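Globin (Geobacter sulfurreducens, PDB 2W31) serves as the globin domain of a larger, probably membrane-anchored sensor, binding a heme whose iron is held by two histidines, and may bind oxygen. Local coordinates at residues A[11-15]-A[16-20]; A[127-130]-A[131-135]. All coordinates share one frame; numbering follows the deposited sequence.

Contact 1 (A[11-15]-A[16-20]); sequences YRFTD and EDAEL
F13 lays its ring over the side chain of D17 in a clear example of how a helix start is closed by the residues around it. The D17 CB methylene sits above one ring face, 3.9 Å from the F13 ring centroid and close to the ring normal, a CH-pi contact offset toward the rim. F13 CG points away from the backbone N (chi1 -177°), which carries the ring forward past D17 until CE2 and CZ reach the first turn; there F13 CE2 lies 4.2 Å from A18 CB. Ring and carboxylate planes are 28° apart. F13 and A18 thus take the N' and N4 places of a hydrophobic staple, flanking T14 at the N-cap. D17, at N3, supplies the polar half: its CG lies beside its own backbone N (chi1 -66°), which turns the carboxylate back toward the N-cap, where D17 OD2 accepts T14 N at 2.9 Å through its anti lone pair. This is the N3-to-N-cap half of a capping box. A water bridges T14 OG1 and D17 OD2, donating to the latter from 2.8 Å, while A18 N to T14 O (3.1 Å) begins the helical ladder. A serine in place of F13 would probably leave the D17 methylene and the A18 methyl without their apolar cover and weaken the staple. K137 of helix 125-151 forms a salt bridge to D17 OD2 and also bonds R12 O, in the Schellman turn ending helix 4-11. Helix 15-23 thereby rests on helix 125-151, with D17 against A134 and L20 against R131.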
loop_
_atom_site.group_PDB
_atom_site.type_symbol
_atom_site.label_atom_id
_atom_site.label_comp_id
_atom_site.label_asym_id
_atom_site.label_seq_id
_atom_site.Cartn_x
_atom_site.Cartn_y
_atom_site.Cartn_z
ATOM N N TYR A 11 -6.425 -10.973 -4.337
ATOM C CA TYR A 11 -5.727 -9.881 -5.023
ATOM C C TYR A 11 -5.704 -10.025 -6.545
ATOM O O TYR A 11 -5.135 -9.187 -7.223
ATOM C CB TYR A 11 -4.261 -9.810 -4.514
ATOM C CG TYR A 11 -4.122 -9.199 -3.130
ATOM C CD1 TYR A 11 -4.069 -7.807 -2.976
ATOM C CD2 TYR A 11 -4.052 -9.982 -1.994
ATOM C CE1 TYR A 11 -3.939 -7.208 -1.714
ATOM C CE2 TYR A 11 -3.920 -9.406 -0.731
ATOM C CZ TYR A 11 -3.903 -8.021 -0.592
ATOM O OH TYR A 11 -3.743 -7.456 0.677
ATOM N N ARG A 12 -6.332 -11.092 -7.059
ATOM C CA ARG A 12 -6.254 -11.445 -8.478
ATOM C C ARG A 12 -4.797 -11.474 -8.980
ATOM O O ARG A 12 -4.449 -10.949 -10.033
ATOM C CB ARG A 12 -7.133 -10.517 -9.325
ATOM C CG ARG A 12 -8.609 -10.668 -8.950
ATOM C CD ARG A 12 -9.533 -9.815 -9.811
ATOM N NE ARG A 12 -10.887 -9.826 -9.262
ATOM C CZ ARG A 12 -11.874 -9.090 -9.749
ATOM N NH1 ARG A 12 -11.644 -8.288 -10.790
ATOM N NH2 ARG A 12 -13.078 -9.155 -9.185
ATOM N N PHE A 13 -3.945 -12.104 -8.186
ATOM C CA PHE A 13 -2.533 -12.299 -8.543
ATOM C C PHE A 13 -2.456 -13.638 -9.261
ATOM O O PHE A 13 -2.796 -14.678 -8.686
ATOM C CB PHE A 13 -1.705 -12.317 -7.266
ATOM C CG PHE A 13 -0.195 -12.442 -7.514
ATOM C CD1 PHE A 13 0.626 -11.324 -7.472
ATOM C CD2 PHE A 13 0.392 -13.697 -7.782
ATOM C CE1 PHE A 13 2.013 -11.427 -7.678
ATOM C CE2 PHE A 13 1.801 -13.796 -7.993
ATOM C CZ PHE A 13 2.599 -12.659 -7.938
ATOM N N THR A 14 -1.980 -13.614 -10.494
ATOM C CA THR A 14 -1.938 -14.838 -11.319
ATOM C C THR A 14 -0.552 -15.168 -11.817
ATOM O O THR A 14 0.397 -14.415 -11.580
ATOM C CB THR A 14 -2.766 -14.665 -12.576
ATOM O OG1 THR A 14 -2.201 -13.637 -13.400
ATOM C CG2 THR A 14 -4.222 -14.319 -12.217
ATOM N N ASP A 15 -0.432 -16.289 -12.555
ATOM C CA ASP A 15 0.869 -16.617 -13.138
ATOM C C ASP A 15 1.408 -15.508 -14.049
ATOM O O ASP A 15 2.627 -15.323 -14.129
ATOM C CB ASP A 15 0.808 -17.928 -13.909
ATOM C CG ASP A 15 0.496 -19.116 -13.004
ATOM O OD1 ASP A 15 1.044 -19.157 -11.872
ATOM O OD2 ASP A 15 -0.280 -20.020 -13.419
ATOM N N GLU A 16 0.520 -14.756 -14.706
ATOM C CA GLU A 16 0.980 -13.616 -15.481
ATOM C C GLU A 16 1.688 -12.583 -14.603
ATOM O O GLU A 16 2.696 -12.028 -15.013
ATOM C CB GLU A 16 -0.133 -12.889 -16.237
ATOM C CG GLU A 16 0.446 -12.207 -17.505
ATOM C CD GLU A 16 -0.215 -10.896 -17.984
ATOM O OE1 GLU A 16 -1.372 -10.580 -17.608
ATOM O OE2 GLU A 16 0.453 -10.177 -18.770
ATOM N N ASP A 17 1.139 -12.297 -13.417
ATOM C CA ASP A 17 1.815 -11.369 -12.527
ATOM C C ASP A 17 3.185 -11.929 -12.103
ATOM O O ASP A 17 4.159 -11.208 -12.025
ATOM C CB ASP A 17 0.991 -11.097 -11.282
ATOM C CG ASP A 17 -0.298 -10.376 -11.592
ATOM O OD1 ASP A 17 -0.238 -9.194 -11.966
ATOM O OD2 ASP A 17 -1.370 -10.988 -11.430
ATOM N N ALA A 18 3.243 -13.221 -11.789
ATOM C CA ALA A 18 4.544 -13.818 -11.385
ATOM C C ALA A 18 5.558 -13.703 -12.514
ATOM O O ALA A 18 6.724 -13.374 -12.267
ATOM C CB ALA A 18 4.384 -15.285 -10.944
ATOM N N GLU A 19 5.114 -13.967 -13.756
ATOM C CA GLU A 19 6.008 -13.822 -14.928
ATOM C C GLU A 19 6.503 -12.382 -15.102
ATOM O O GLU A 19 7.688 -12.135 -15.381
ATOM C CB GLU A 19 5.302 -14.343 -16.184
ATOM C CG GLU A 19 5.180 -15.877 -16.182
ATOM C CD GLU A 19 4.096 -16.437 -17.111
ATOM O OE1 GLU A 19 3.679 -15.739 -18.063
ATOM O OE2 GLU A 19 3.649 -17.594 -16.865
ATOM N N LEU A 20 5.620 -11.415 -14.846
ATOM C CA LEU A 20 6.038 -10.033 -14.995
ATOM C C LEU A 20 7.038 -9.640 -13.917
ATOM O O LEU A 20 8.032 -8.927 -14.202
ATOM C CB LEU A 20 4.827 -9.102 -14.981
ATOM C CG LEU A 20 3.929 -9.190 -16.206
ATOM C CD1 LEU A 20 2.525 -8.608 -15.888
ATOM C CD2 LEU A 20 4.645 -8.492 -17.376
HETATM O O HOH W 1 -3.223 -10.827 -13.476
#

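Contact 2 (A[127-130]-A[131-135]); sequences ERRQ and RREAV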
loop_
_atom_site.group_PDB
_atom_site.type_symbol
_atom_site.label_atom_id
_atom_site.label_comp_id
_atom_site.label_asym_id
_atom_site.label_seq_id
_atom_site.Cartn_x
_atom_site.Cartn_y
_atom_site.Cartn_z
ATOM N N GLU A 127 2.640 -1.937 -21.183
ATOM C CA GLU A 127 3.744 -2.662 -20.526
ATOM C C GLU A 127 3.909 -2.091 -19.117
ATOM O O GLU A 127 4.053 -2.831 -18.124
ATOM C CB GLU A 127 5.071 -2.543 -21.294
ATOM C CG GLU A 127 5.151 -3.410 -22.551
ATOM C CD GLU A 127 6.543 -3.418 -23.198
ATOM O OE1 GLU A 127 7.490 -2.783 -22.677
ATOM O OE2 GLU A 127 6.698 -4.087 -24.257
ATOM N N ARG A 128 3.895 -0.765 -19.033
ATOM C CA ARG A 128 4.062 -0.068 -17.755
ATOM C C ARG A 128 2.898 -0.415 -16.806
ATOM O O ARG A 128 3.126 -0.739 -15.619
ATOM C CB ARG A 128 4.146 1.451 -18.046
ATOM C CG ARG A 128 4.632 2.257 -16.919
ATOM C CD ARG A 128 5.102 3.642 -17.338
ATOM N NE ARG A 128 4.018 4.443 -17.887
ATOM C CZ ARG A 128 3.959 4.842 -19.151
ATOM N NH1 ARG A 128 4.917 4.490 -19.997
ATOM N NH2 ARG A 128 2.936 5.569 -19.572
ATOM N N ARG A 129 1.661 -0.381 -17.326
ATOM C CA ARG A 129 0.492 -0.647 -16.487
ATOM C C ARG A 129 0.563 -2.059 -15.890
ATOM O O ARG A 129 0.378 -2.273 -14.677
ATOM C CB ARG A 129 -0.814 -0.477 -17.256
ATOM C CG ARG A 129 -2.040 -0.453 -16.319
ATOM C CD ARG A 129 -3.395 -0.525 -17.070
ATOM N NE ARG A 129 -3.418 0.350 -18.258
ATOM C CZ ARG A 129 -3.798 1.638 -18.286
ATOM N NH1 ARG A 129 -4.253 2.276 -17.191
ATOM N NH2 ARG A 129 -3.772 2.293 -19.441
ATOM N N GLN A 130 0.879 -3.029 -16.740
ATOM C CA GLN A 130 0.934 -4.414 -16.298
ATOM C C GLN A 130 2.017 -4.659 -15.247
ATOM O O GLN A 130 1.758 -5.381 -14.262
ATOM C CB GLN A 130 1.118 -5.351 -17.502
ATOM C CG GLN A 130 -0.139 -5.534 -18.351
ATOM C CD GLN A 130 0.102 -6.538 -19.494
ATOM O OE1 GLN A 130 1.096 -7.262 -19.490
ATOM N NE2 GLN A 130 -0.817 -6.576 -20.481
ATOM N N ARG A 131 3.192 -4.059 -15.428
ATOM C CA ARG A 131 4.297 -4.196 -14.458
ATOM C C ARG A 131 3.986 -3.472 -13.143
ATOM O O ARG A 131 4.221 -4.033 -12.058
ATOM C CB ARG A 131 5.624 -3.725 -15.063
ATOM C CG ARG A 131 6.151 -4.740 -16.089
ATOM C CD ARG A 131 7.076 -4.133 -17.150
ATOM N NE ARG A 131 7.504 -5.181 -18.087
ATOM C CZ ARG A 131 6.741 -5.719 -19.034
ATOM N NH1 ARG A 131 5.490 -5.311 -19.218
ATOM N NH2 ARG A 131 7.234 -6.703 -19.804
ATOM N N ARG A 132 3.395 -2.270 -13.235
ATOM C CA ARG A 132 2.983 -1.563 -12.029
ATOM C C ARG A 132 1.933 -2.387 -11.278
ATOM O O ARG A 132 1.997 -2.487 -10.026
ATOM C CB ARG A 132 2.440 -0.166 -12.366
ATOM C CG ARG A 132 2.260 0.733 -11.138
ATOM C CD ARG A 132 1.625 2.068 -11.480
ATOM N NE ARG A 132 0.317 1.917 -12.133
ATOM C CZ ARG A 132 0.037 2.300 -13.381
ATOM N NH1 ARG A 132 0.957 2.874 -14.135
ATOM N NH2 ARG A 132 -1.180 2.109 -13.872
ATOM N N GLU A 133 0.943 -2.946 -12.006
ATOM C CA GLU A 133 -0.089 -3.711 -11.306
ATOM C C GLU A 133 0.491 -4.933 -10.564
ATOM O O GLU A 133 0.097 -5.213 -9.436
ATOM C CB GLU A 133 -1.216 -4.147 -12.259
ATOM C CG GLU A 133 -2.142 -2.966 -12.716
ATOM C CD GLU A 133 -3.098 -3.324 -13.853
ATOM O OE1 GLU A 133 -2.836 -4.304 -14.579
ATOM O OE2 GLU A 133 -4.062 -2.564 -14.072
ATOM N N ALA A 134 1.462 -5.633 -11.183
ATOM C CA ALA A 134 2.069 -6.812 -10.553
ATOM C C ALA A 134 2.840 -6.389 -9.280
ATOM O O ALA A 134 2.770 -7.067 -8.242
ATOM C CB ALA A 134 3.033 -7.517 -11.546
ATOM N N VAL A 135 3.624 -5.304 -9.379
ATOM C CA VAL A 135 4.434 -4.834 -8.236
ATOM C C VAL A 135 3.508 -4.367 -7.104
ATOM O O VAL A 135 3.741 -4.690 -5.928
ATOM C CB VAL A 135 5.363 -3.680 -8.651
ATOM C CG1 VAL A 135 5.863 -2.890 -7.444
ATOM C CG2 VAL A 135 6.511 -4.242 -9.488
#
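E127 and R131, one turn apart, run side by side in the same direction, and they meet through the E127 backbone carbonyl. The extended R131 chain passes along E127 O, its CD 3.4 Å from that oxygen, and chi4 (74°) turns the guanidinium so that R131 NH1 bonds E127 O at 3.1 Å through its in-plane edge. Since R131 N also donates to E127 O, the carbonyl is tightly gripped from opposite faces of its plane. Only the E127 carboxylate is loose, on the solvent side: E127 OE1 stays 4.7 Å from R131 NH1. The side chains are more buried where the helix faces the second subunit. In the conformer modelled here, R132 bends at chi3 and brings one guanidinium face over R129 CA, the two guanidinium planes nearly perpendicular. The like charges are probably eased by other partners: R129 forms salt bridges to E126 and to D120 of the second subunit, and R132 bonds Q119 of the second subunit. Such an arginine-lined stretch of the last globin helix, set against helix 100-121 of a partner subunit, is consistent with the helical-bundle dimer interface of globin-coupled sensors.

In the fold
Contact 1 builds the start of helix 15-23, whereas contact 2 lies in the first turns of the long helix 125-151; contact 1 is built round a cap, contact 2 mainly on the repeating ladder. The two touch directly, their centres about 10 Å apart, with L20 also lying against the Q130 backbone. Both are partly buried and remote from the heme, with their buried residues at F13 and D17 in contact 1 and at R128, R132 and A134 in contact 2. Contact 1 relies on an aromatic ring and a carboxylate; in contact 2, two of the four arginines, R129 and R132, reach polar partners on the second subunit, which contact 1 meets through packing of Y11 and R12.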